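Local structure of RNA polymerase sigma factor SIGMA-28 (FliA) (Aquifex aeolicus, 1RP3) at residues K134-I139 with T215-V220; L145-V150 with K226-L231; Q197-E202 with K207-I212. The protein probably acts as the flagellar sigma factor that directs RNA polymerase to its promoters, and is held here in an inactive conformation by the anti-sigma factor FlgM. One frame throughout, in Å; residues are numbered along the deposited sequence.

In the fold
The three contacts trace how the C-terminal helices of region 4 fold together and lie against region 3. Contacts 1 and 2 both join helix 129-158 to helix 217-236, at places whose centres are 16 Å apart; their segments alternate along the chain. Contact 3, between helix 190-201 and helix 206-212, belongs to region 4 alone and is nested in the chain between the two segments of each of the others. It touches both: V209 and A210 pack on V220 of contact 1, and F200 on L228 of contact 2. Region 4 is thereby docked on region 3 within one chain, consistent with an inactive sigma factor, while FlgM reaches contacts 2 and 3.

Contact 1: residues K134-I139 with T215-V220; sequences KTLDKI and TSVSRV
L136 of helix 129-158 reaches the first turn of helix 217-236 with a single methyl group, CD1, which lies 3.7 Å from S218 OG and equally close to S218 CA. The same methyl meets V217 more loosely, with L136 CD1 and V217 CG1 4.4 Å apart. The join is small, burying 100 Å² in all, and with no hydrogen bond crossing between the two segments it rests on van der Waals contact. The CB of L136 points toward 215-220, and CG opposite the carbonyl carbon (chi1 -69°) with an extended second torsion places CD1 against S218. The S218 hydroxyl beside this methyl is not left without a partner: it is hydrogen-bonded to D118 OD1, while the other carboxylate oxygen of D118 takes the backbone N-H of V217. One aspartate therefore holds both residues that L136 touches. The turn is also fixed from within, for S216 is the N-cap of helix 217-236 and its OG accepts from R219 N over 3.0 Å, with an N-H...O angle of 151°. V217 also packs on F133 and S218 on L132, both of helix 129-158, and S218 meets V121 as well. The start of helix 217-236 thus packs on both helix 118-125 and helix 129-158, while T135 and I139, elsewhere on the latter helix, pack against helix 92-112.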
loop_
_atom_site.group_PDB
_atom_site.type_symbol
_atom_site.label_atom_id
_atom_site.label_comp_id
_atom_site.label_asym_id
_atom_site.label_seq_id
_atom_site.Cartn_x
_atom_site.Cartn_y
_atom_site.Cartn_z
ATOM N N LYS A 134 13.723 -2.440 -10.019
ATOM C CA LYS A 134 13.511 -3.260 -8.835
ATOM C C LYS A 134 14.122 -2.544 -7.634
ATOM O O LYS A 134 13.450 -2.318 -6.623
ATOM C CB LYS A 134 14.162 -4.639 -9.008
ATOM N N THR A 135 15.386 -2.152 -7.781
ATOM C CA THR A 135 16.118 -1.470 -6.720
ATOM C C THR A 135 15.434 -0.194 -6.225
ATOM O O THR A 135 15.323 0.020 -5.014
ATOM C CB THR A 135 17.572 -1.205 -7.134
ATOM O OG1 THR A 135 18.164 -2.448 -7.520
ATOM C CG2 THR A 135 18.369 -0.632 -5.962
ATOM N N LEU A 136 14.963 0.628 -7.163
ATOM C CA LEU A 136 14.243 1.854 -6.827
ATOM C C LEU A 136 12.937 1.517 -6.085
ATOM O O LEU A 136 12.505 2.271 -5.218
ATOM C CB LEU A 136 13.937 2.658 -8.094
ATOM C CG LEU A 136 15.156 3.281 -8.789
ATOM C CD1 LEU A 136 14.754 3.894 -10.106
ATOM C CD2 LEU A 136 15.792 4.329 -7.896
ATOM N N ASP A 137 12.334 0.367 -6.402
ATOM C CA ASP A 137 11.101 -0.047 -5.743
ATOM C C ASP A 137 11.354 -0.491 -4.309
ATOM O O ASP A 137 10.571 -0.158 -3.419
ATOM C CB ASP A 137 10.386 -1.145 -6.537
ATOM C CG ASP A 137 9.614 -0.598 -7.737
ATOM O OD1 ASP A 137 9.155 0.567 -7.685
ATOM O OD2 ASP A 137 9.449 -1.339 -8.731
ATOM N N LYS A 138 12.448 -1.221 -4.083
ATOM C CA LYS A 138 12.806 -1.674 -2.740
ATOM C C LYS A 138 13.152 -0.475 -1.873
ATOM O O LYS A 138 12.715 -0.382 -0.727
ATOM C CB LYS A 138 13.995 -2.639 -2.768
ATOM C CG LYS A 138 13.681 -3.991 -3.379
ATOM C CD LYS A 138 14.880 -4.917 -3.340
ATOM C CE LYS A 138 15.268 -5.302 -1.919
ATOM N NZ LYS A 138 16.477 -6.186 -1.910
ATOM N N ILE A 139 13.902 0.464 -2.446
ATOM C CA ILE A 139 14.311 1.667 -1.738
ATOM C C ILE A 139 13.076 2.437 -1.294
ATOM O O ILE A 139 12.898 2.723 -0.105
ATOM C CB ILE A 139 15.208 2.569 -2.625
ATOM C CG1 ILE A 139 16.593 1.939 -2.776
ATOM C CG2 ILE A 139 15.310 3.972 -2.027
ATOM C CD1 ILE A 139 17.432 2.572 -3.876
ATOM N N THR A 215 9.539 12.955 -17.127
ATOM C CA THR A 215 10.882 12.746 -16.602
ATOM C C THR A 215 11.177 11.248 -16.505
ATOM O O THR A 215 10.444 10.431 -17.076
ATOM C CB THR A 215 11.049 13.413 -15.220
ATOM O OG1 THR A 215 12.427 13.355 -14.811
ATOM C CG2 THR A 215 10.177 12.710 -14.190
ATOM N N SER A 216 12.258 10.897 -15.805
ATOM C CA SER A 216 12.658 9.500 -15.612
ATOM C C SER A 216 12.015 8.898 -14.360
ATOM O O SER A 216 11.530 9.619 -13.491
ATOM C CB SER A 216 14.170 9.402 -15.442
ATOM O OG SER A 216 14.554 9.976 -14.202
ATOM N N VAL A 217 12.055 7.571 -14.265
ATOM C CA VAL A 217 11.514 6.868 -13.110
ATOM C C VAL A 217 12.447 7.127 -11.929
ATOM O O VAL A 217 11.993 7.303 -10.804
ATOM C CB VAL A 217 11.377 5.349 -13.374
ATOM C CG1 VAL A 217 10.901 4.617 -12.107
ATOM C CG2 VAL A 217 10.393 5.118 -14.518
ATOM N N SER A 218 13.746 7.192 -12.200
ATOM C CA SER A 218 14.731 7.476 -11.158
ATOM C C SER A 218 14.448 8.818 -10.478
ATOM O O SER A 218 14.572 8.945 -9.259
ATOM C CB SER A 218 16.130 7.491 -11.750
ATOM O OG SER A 218 16.384 6.263 -12.401
ATOM N N ARG A 219 14.051 9.808 -11.273
ATOM C CA ARG A 219 13.735 11.131 -10.753
ATOM C C ARG A 219 12.473 11.112 -9.890
ATOM O O ARG A 219 12.449 11.703 -8.805
ATOM C CB ARG A 219 13.574 12.130 -11.900
ATOM C CG ARG A 219 13.076 13.511 -11.486
ATOM C CD ARG A 219 13.986 14.152 -10.452
ATOM N NE ARG A 219 13.486 15.468 -10.066
ATOM C CZ ARG A 219 14.131 16.318 -9.272
ATOM N NH1 ARG A 219 15.318 15.997 -8.766
ATOM N NH2 ARG A 219 13.582 17.494 -8.987
ATOM N N VAL A 220 11.420 10.458 -10.377
ATOM C CA VAL A 220 10.177 10.386 -9.622
ATOM C C VAL A 220 10.409 9.637 -8.314
ATOM O O VAL A 220 9.873 10.007 -7.274
ATOM C CB VAL A 220 9.041 9.727 -10.435
ATOM C CG1 VAL A 220 7.824 9.472 -9.547
ATOM C CG2 VAL A 220 8.639 10.630 -11.572
#

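Contact 2: residues L145-V150 with K226-L231; sequences LSLEEV and KALERL
Helix 129-158 and helix 217-236 come together at L147 and L228, whose CA atoms are 7.0 Å apart. Between these segments the contact is wholly apolar; it joins helices of regions 3 and 4 of a sigma-70 family factor, and L147 carries one side of it. Its CG stands opposite the backbone N (chi1 -175°), and CD2 is the methyl that meets L228. L228 lies across L147 at about a right angle, so that the leucines meet through one methyl each instead of lying alongside. One helical turn later, L231 offers the base of its side chain to both L147 methyls, and CD2 thus bridges two successive positions of helix 217-236. L228 also packs on Y143 and I144 of helix 129-158 and on F200 of helix 190-201. F87 of the FlgM chain rests on L147, and L83 of FlgM on L231, so the anti-sigma factor covers part of the seam between the two regions. Within the seam, L147 CD2 is 3.9 Å from L228 CD2 and 4.3 Å from L231 CB, with L147 CD1 almost as near to L231 CB at 4.4 Å.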
loop_
_atom_site.group_PDB
_atom_site.type_symbol
_atom_site.label_atom_id
_atom_site.label_comp_id
_atom_site.label_asym_id
_atom_site.label_seq_id
_atom_site.Cartn_x
_atom_site.Cartn_y
_atom_site.Cartn_z
ATOM N N LEU A 145 7.465 1.595 4.457
ATOM C CA LEU A 145 7.424 0.808 5.683
ATOM C C LEU A 145 7.636 1.688 6.905
ATOM O O LEU A 145 6.856 1.645 7.864
ATOM C CB LEU A 145 8.485 -0.285 5.651
ATOM C CG LEU A 145 8.126 -1.508 4.814
ATOM C CD1 LEU A 145 9.319 -2.403 4.690
ATOM C CD2 LEU A 145 6.943 -2.259 5.440
ATOM N N SER A 146 8.707 2.474 6.873
ATOM C CA SER A 146 9.015 3.382 7.972
ATOM C C SER A 146 7.847 4.324 8.257
ATOM O O SER A 146 7.512 4.563 9.408
ATOM C CB SER A 146 10.280 4.186 7.667
ATOM O OG SER A 146 11.399 3.329 7.667
ATOM N N LEU A 147 7.223 4.846 7.211
ATOM C CA LEU A 147 6.093 5.733 7.413
ATOM C C LEU A 147 4.885 4.968 7.958
ATOM O O LEU A 147 4.094 5.520 8.712
ATOM C CB LEU A 147 5.729 6.455 6.121
ATOM C CG LEU A 147 4.625 7.495 6.274
ATOM C CD1 LEU A 147 4.959 8.437 7.437
ATOM C CD2 LEU A 147 4.457 8.272 4.969
ATOM N N GLU A 148 4.761 3.695 7.585
ATOM C CA GLU A 148 3.659 2.852 8.044
ATOM C C GLU A 148 3.771 2.634 9.557
ATOM O O GLU A 148 2.764 2.609 10.254
ATOM C CB GLU A 148 3.660 1.500 7.302
ATOM C CG GLU A 148 2.393 0.649 7.510
ATOM C CD GLU A 148 2.456 -0.266 8.733
ATOM O OE1 GLU A 148 3.565 -0.647 9.162
ATOM O OE2 GLU A 148 1.387 -0.633 9.257
ATOM N N GLU A 149 5.002 2.484 10.050
ATOM C CA GLU A 149 5.247 2.296 11.478
ATOM C C GLU A 149 4.635 3.441 12.278
ATOM O O GLU A 149 4.078 3.225 13.351
ATOM C CB GLU A 149 6.745 2.233 11.766
ATOM C CG GLU A 149 7.343 0.845 11.665
ATOM C CD GLU A 149 8.837 0.832 11.937
ATOM O OE1 GLU A 149 9.354 1.838 12.473
ATOM O OE2 GLU A 149 9.494 -0.181 11.611
ATOM N N VAL A 150 4.731 4.651 11.731
ATOM C CA VAL A 150 4.187 5.835 12.374
ATOM C C VAL A 150 2.666 5.778 12.388
ATOM O O VAL A 150 2.034 5.905 13.445
ATOM C CB VAL A 150 4.677 7.122 11.672
ATOM C CG1 VAL A 150 4.025 8.354 12.293
ATOM C CG2 VAL A 150 6.204 7.211 11.755
ATOM N N LYS A 226 12.235 11.178 -0.906
ATOM C CA LYS A 226 12.502 12.386 -0.125
ATOM C C LYS A 226 11.231 12.842 0.568
ATOM O O LYS A 226 11.227 13.105 1.768
ATOM C CB LYS A 226 13.065 13.496 -1.008
ATOM N N ALA A 227 10.134 12.879 -0.173
ATOM C CA ALA A 227 8.863 13.278 0.412
ATOM C C ALA A 227 8.461 12.328 1.551
ATOM O O ALA A 227 8.055 12.768 2.622
ATOM C CB ALA A 227 7.796 13.307 -0.645
ATOM N N LEU A 228 8.625 11.026 1.329
ATOM C CA LEU A 228 8.267 10.033 2.336
ATOM C C LEU A 228 9.150 10.132 3.571
ATOM O O LEU A 228 8.677 9.907 4.683
ATOM C CB LEU A 228 8.293 8.612 1.751
ATOM C CG LEU A 228 7.218 8.316 0.699
ATOM C CD1 LEU A 228 7.370 6.898 0.163
ATOM C CD2 LEU A 228 5.844 8.535 1.298
ATOM N N GLU A 229 10.425 10.469 3.373
ATOM C CA GLU A 229 11.363 10.625 4.479
ATOM C C GLU A 229 10.949 11.829 5.312
ATOM O O GLU A 229 10.869 11.737 6.536
ATOM C CB GLU A 229 12.776 10.817 3.966
ATOM N N ARG A 230 10.662 12.949 4.650
ATOM C CA ARG A 230 10.244 14.150 5.362
ATOM C C ARG A 230 9.058 13.839 6.261
ATOM O O ARG A 230 9.133 14.008 7.480
ATOM C CB ARG A 230 9.847 15.275 4.398
ATOM C CG ARG A 230 10.984 15.912 3.633
ATOM C CD ARG A 230 10.615 17.341 3.233
ATOM N NE ARG A 230 11.372 17.832 2.078
ATOM C CZ ARG A 230 12.697 17.958 2.031
ATOM N NH1 ARG A 230 13.446 17.635 3.077
ATOM N NH2 ARG A 230 13.279 18.395 0.923
ATOM N N LEU A 231 7.985 13.332 5.658
ATOM C CA LEU A 231 6.768 13.004 6.388
ATOM C C LEU A 231 7.014 12.177 7.640
ATOM O O LEU A 231 6.435 12.463 8.682
ATOM C CB LEU A 231 5.756 12.304 5.471
ATOM C CG LEU A 231 5.210 13.154 4.317
ATOM C CD1 LEU A 231 4.475 12.296 3.302
ATOM C CD2 LEU A 231 4.311 14.237 4.855
#

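Contact 3: residues Q197-E202 with K207-I212; sequences QLIFYE and KEVAKI
V209 faces helix 190-201 with both methyls, and each meets a different part of it. CG2 lies between two neighbouring residues, 3.7 Å from I199 CG1 and 3.9 Å from L198 CB; V209 CG1 meets the end of the leucine instead, 4.0 Å from L198 CD1. The valine crosses I199 at about a right angle but L198 at a slant. Its own first torsion (chi1 173°) sets CG1 opposite the backbone N and CG2 opposite the carbonyl carbon, which spreads the two methyls over this surface. I199 reaches V209 through its longer branch, while its CG2 sits 3.4 Å above one face of the F200 ring, toward the rim. I212, one turn after V209, approaches L198 tip to tip, with L198 CD1 and I212 CG2 4.2 Å apart. Beyond the apolar strip, K211 NZ makes a salt bridge with E208 OE1 along helix 206-212, meeting the syn side of the carboxylate 18° out of its plane. At the other helix Q197 O accepts from both Y201 N and E202 N, within a wider pi-type turn. L63 of FlgM packs on L198 and I67 on I212; Q197 OE1 is hydrogen-bonded to FlgM S75 N, and NE2 to Y72 OH and E73 O. The segment axes run at 142° and 9.9 Å apart at their closest. The contact packs helix 190-201 on helix 206-212, which with helix 217-236 probably forms the helix-turn-helix of sigma region 4, a three-helix unit as in the family.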
loop_
_atom_site.group_PDB
_atom_site.type_symbol
_atom_site.label_atom_id
_atom_site.label_comp_id
_atom_site.label_asym_id
_atom_site.label_seq_id
_atom_site.Cartn_x
_atom_site.Cartn_y
_atom_site.Cartn_z
ATOM N N GLN A 197 0.850 13.505 -4.521
ATOM C CA GLN A 197 -0.559 13.517 -4.879
ATOM C C GLN A 197 -0.838 12.566 -6.040
ATOM O O GLN A 197 -1.808 11.799 -6.000
ATOM C CB GLN A 197 -1.037 14.936 -5.213
ATOM C CG GLN A 197 -2.541 15.025 -5.493
ATOM C CD GLN A 197 -3.050 16.463 -5.636
ATOM O OE1 GLN A 197 -2.868 17.305 -4.745
ATOM N NE2 GLN A 197 -3.722 16.736 -6.745
ATOM N N LEU A 198 0.016 12.590 -7.062
ATOM C CA LEU A 198 -0.187 11.718 -8.214
ATOM C C LEU A 198 -0.059 10.246 -7.841
ATOM O O LEU A 198 -0.747 9.387 -8.403
ATOM C CB LEU A 198 0.792 12.058 -9.341
ATOM C CG LEU A 198 0.583 13.344 -10.155
ATOM C CD1 LEU A 198 1.668 13.449 -11.201
ATOM C CD2 LEU A 198 -0.771 13.372 -10.823
ATOM N N ILE A 199 0.798 9.965 -6.864
ATOM C CA ILE A 199 1.025 8.599 -6.431
ATOM C C ILE A 199 -0.028 8.038 -5.493
ATOM O O ILE A 199 -0.542 6.947 -5.726
ATOM C CB ILE A 199 2.431 8.441 -5.799
ATOM C CG1 ILE A 199 3.480 8.414 -6.914
ATOM C CG2 ILE A 199 2.507 7.168 -4.957
ATOM C CD1 ILE A 199 4.885 8.109 -6.471
ATOM N N PHE A 200 -0.387 8.807 -4.470
ATOM C CA PHE A 200 -1.343 8.348 -3.473
ATOM C C PHE A 200 -2.779 8.792 -3.631
ATOM O O PHE A 200 -3.691 8.052 -3.273
ATOM C CB PHE A 200 -0.856 8.709 -2.069
ATOM C CG PHE A 200 0.426 8.035 -1.681
ATOM C CD1 PHE A 200 1.642 8.631 -1.956
ATOM C CD2 PHE A 200 0.412 6.829 -0.988
ATOM C CE1 PHE A 200 2.837 8.039 -1.547
ATOM C CE2 PHE A 200 1.605 6.225 -0.572
ATOM C CZ PHE A 200 2.819 6.837 -0.850
ATOM N N TYR A 201 -2.991 10.018 -4.096
ATOM C CA TYR A 201 -4.350 10.499 -4.279
ATOM C C TYR A 201 -4.878 10.014 -5.627
ATOM O O TYR A 201 -6.034 9.624 -5.733
ATOM C CB TYR A 201 -4.422 12.023 -4.160
ATOM C CG TYR A 201 -5.800 12.587 -4.429
ATOM C CD1 TYR A 201 -6.823 12.447 -3.493
ATOM C CD2 TYR A 201 -6.087 13.238 -5.631
ATOM C CE1 TYR A 201 -8.101 12.940 -3.746
ATOM C CE2 TYR A 201 -7.354 13.734 -5.900
ATOM C CZ TYR A 201 -8.360 13.583 -4.956
ATOM O OH TYR A 201 -9.619 14.072 -5.232
ATOM N N GLU A 202 -4.031 10.031 -6.652
ATOM C CA GLU A 202 -4.440 9.550 -7.968
ATOM C C GLU A 202 -4.198 8.042 -8.107
ATOM O O GLU A 202 -4.680 7.415 -9.044
ATOM C CB GLU A 202 -3.720 10.311 -9.085
ATOM C CG GLU A 202 -3.911 11.831 -9.070
ATOM C CD GLU A 202 -5.342 12.290 -9.364
ATOM O OE1 GLU A 202 -6.167 11.489 -9.870
ATOM O OE2 GLU A 202 -5.638 13.475 -9.091
ATOM N N LYS A 207 6.019 4.594 -12.416
ATOM C CA LYS A 207 6.199 4.525 -13.868
ATOM C C LYS A 207 5.216 5.423 -14.622
ATOM O O LYS A 207 5.585 6.063 -15.605
ATOM C CB LYS A 207 6.102 3.074 -14.365
ATOM N N GLU A 208 3.980 5.491 -14.145
ATOM C CA GLU A 208 2.967 6.322 -14.777
ATOM C C GLU A 208 3.205 7.783 -14.452
ATOM O O GLU A 208 2.967 8.665 -15.276
ATOM C CB GLU A 208 1.573 5.918 -14.311
ATOM C CG GLU A 208 1.251 4.453 -14.538
ATOM C CD GLU A 208 1.470 4.004 -15.982
ATOM O OE1 GLU A 208 1.115 4.754 -16.916
ATOM O OE2 GLU A 208 1.995 2.888 -16.188
ATOM N N VAL A 209 3.688 8.042 -13.245
ATOM C CA VAL A 209 3.951 9.406 -12.829
ATOM C C VAL A 209 5.082 9.974 -13.678
ATOM O O VAL A 209 5.059 11.146 -14.044
ATOM C CB VAL A 209 4.279 9.462 -11.336
ATOM C CG1 VAL A 209 4.709 10.854 -10.941
ATOM C CG2 VAL A 209 3.047 9.046 -10.529
ATOM N N ALA A 210 6.030 9.116 -14.048
ATOM C CA ALA A 210 7.164 9.520 -14.878
ATOM C C ALA A 210 6.714 10.018 -16.256
ATOM O O ALA A 210 7.271 10.971 -16.792
ATOM C CB ALA A 210 8.148 8.358 -15.033
ATOM N N LYS A 211 5.700 9.364 -16.814
ATOM C CA LYS A 211 5.159 9.727 -18.118
ATOM C C LYS A 211 4.424 11.065 -18.045
ATOM O O LYS A 211 4.563 11.912 -18.930
ATOM C CB LYS A 211 4.227 8.619 -18.625
ATOM C CG LYS A 211 4.947 7.293 -18.871
ATOM C CD LYS A 211 4.017 6.077 -18.860
ATOM C CE LYS A 211 3.020 6.068 -20.013
ATOM N NZ LYS A 211 2.186 4.827 -19.973
ATOM N N ILE A 212 3.681 11.266 -16.962
ATOM C CA ILE A 212 2.932 12.499 -16.762
ATOM C C ILE A 212 3.881 13.683 -16.613
ATOM O O ILE A 212 3.726 14.689 -17.300
ATOM C CB ILE A 212 2.003 12.404 -15.514
ATOM C CG1 ILE A 212 1.016 11.253 -15.679
ATOM C CG2 ILE A 212 1.216 13.677 -15.334
ATOM C CD1 ILE A 212 0.202 10.979 -14.448
#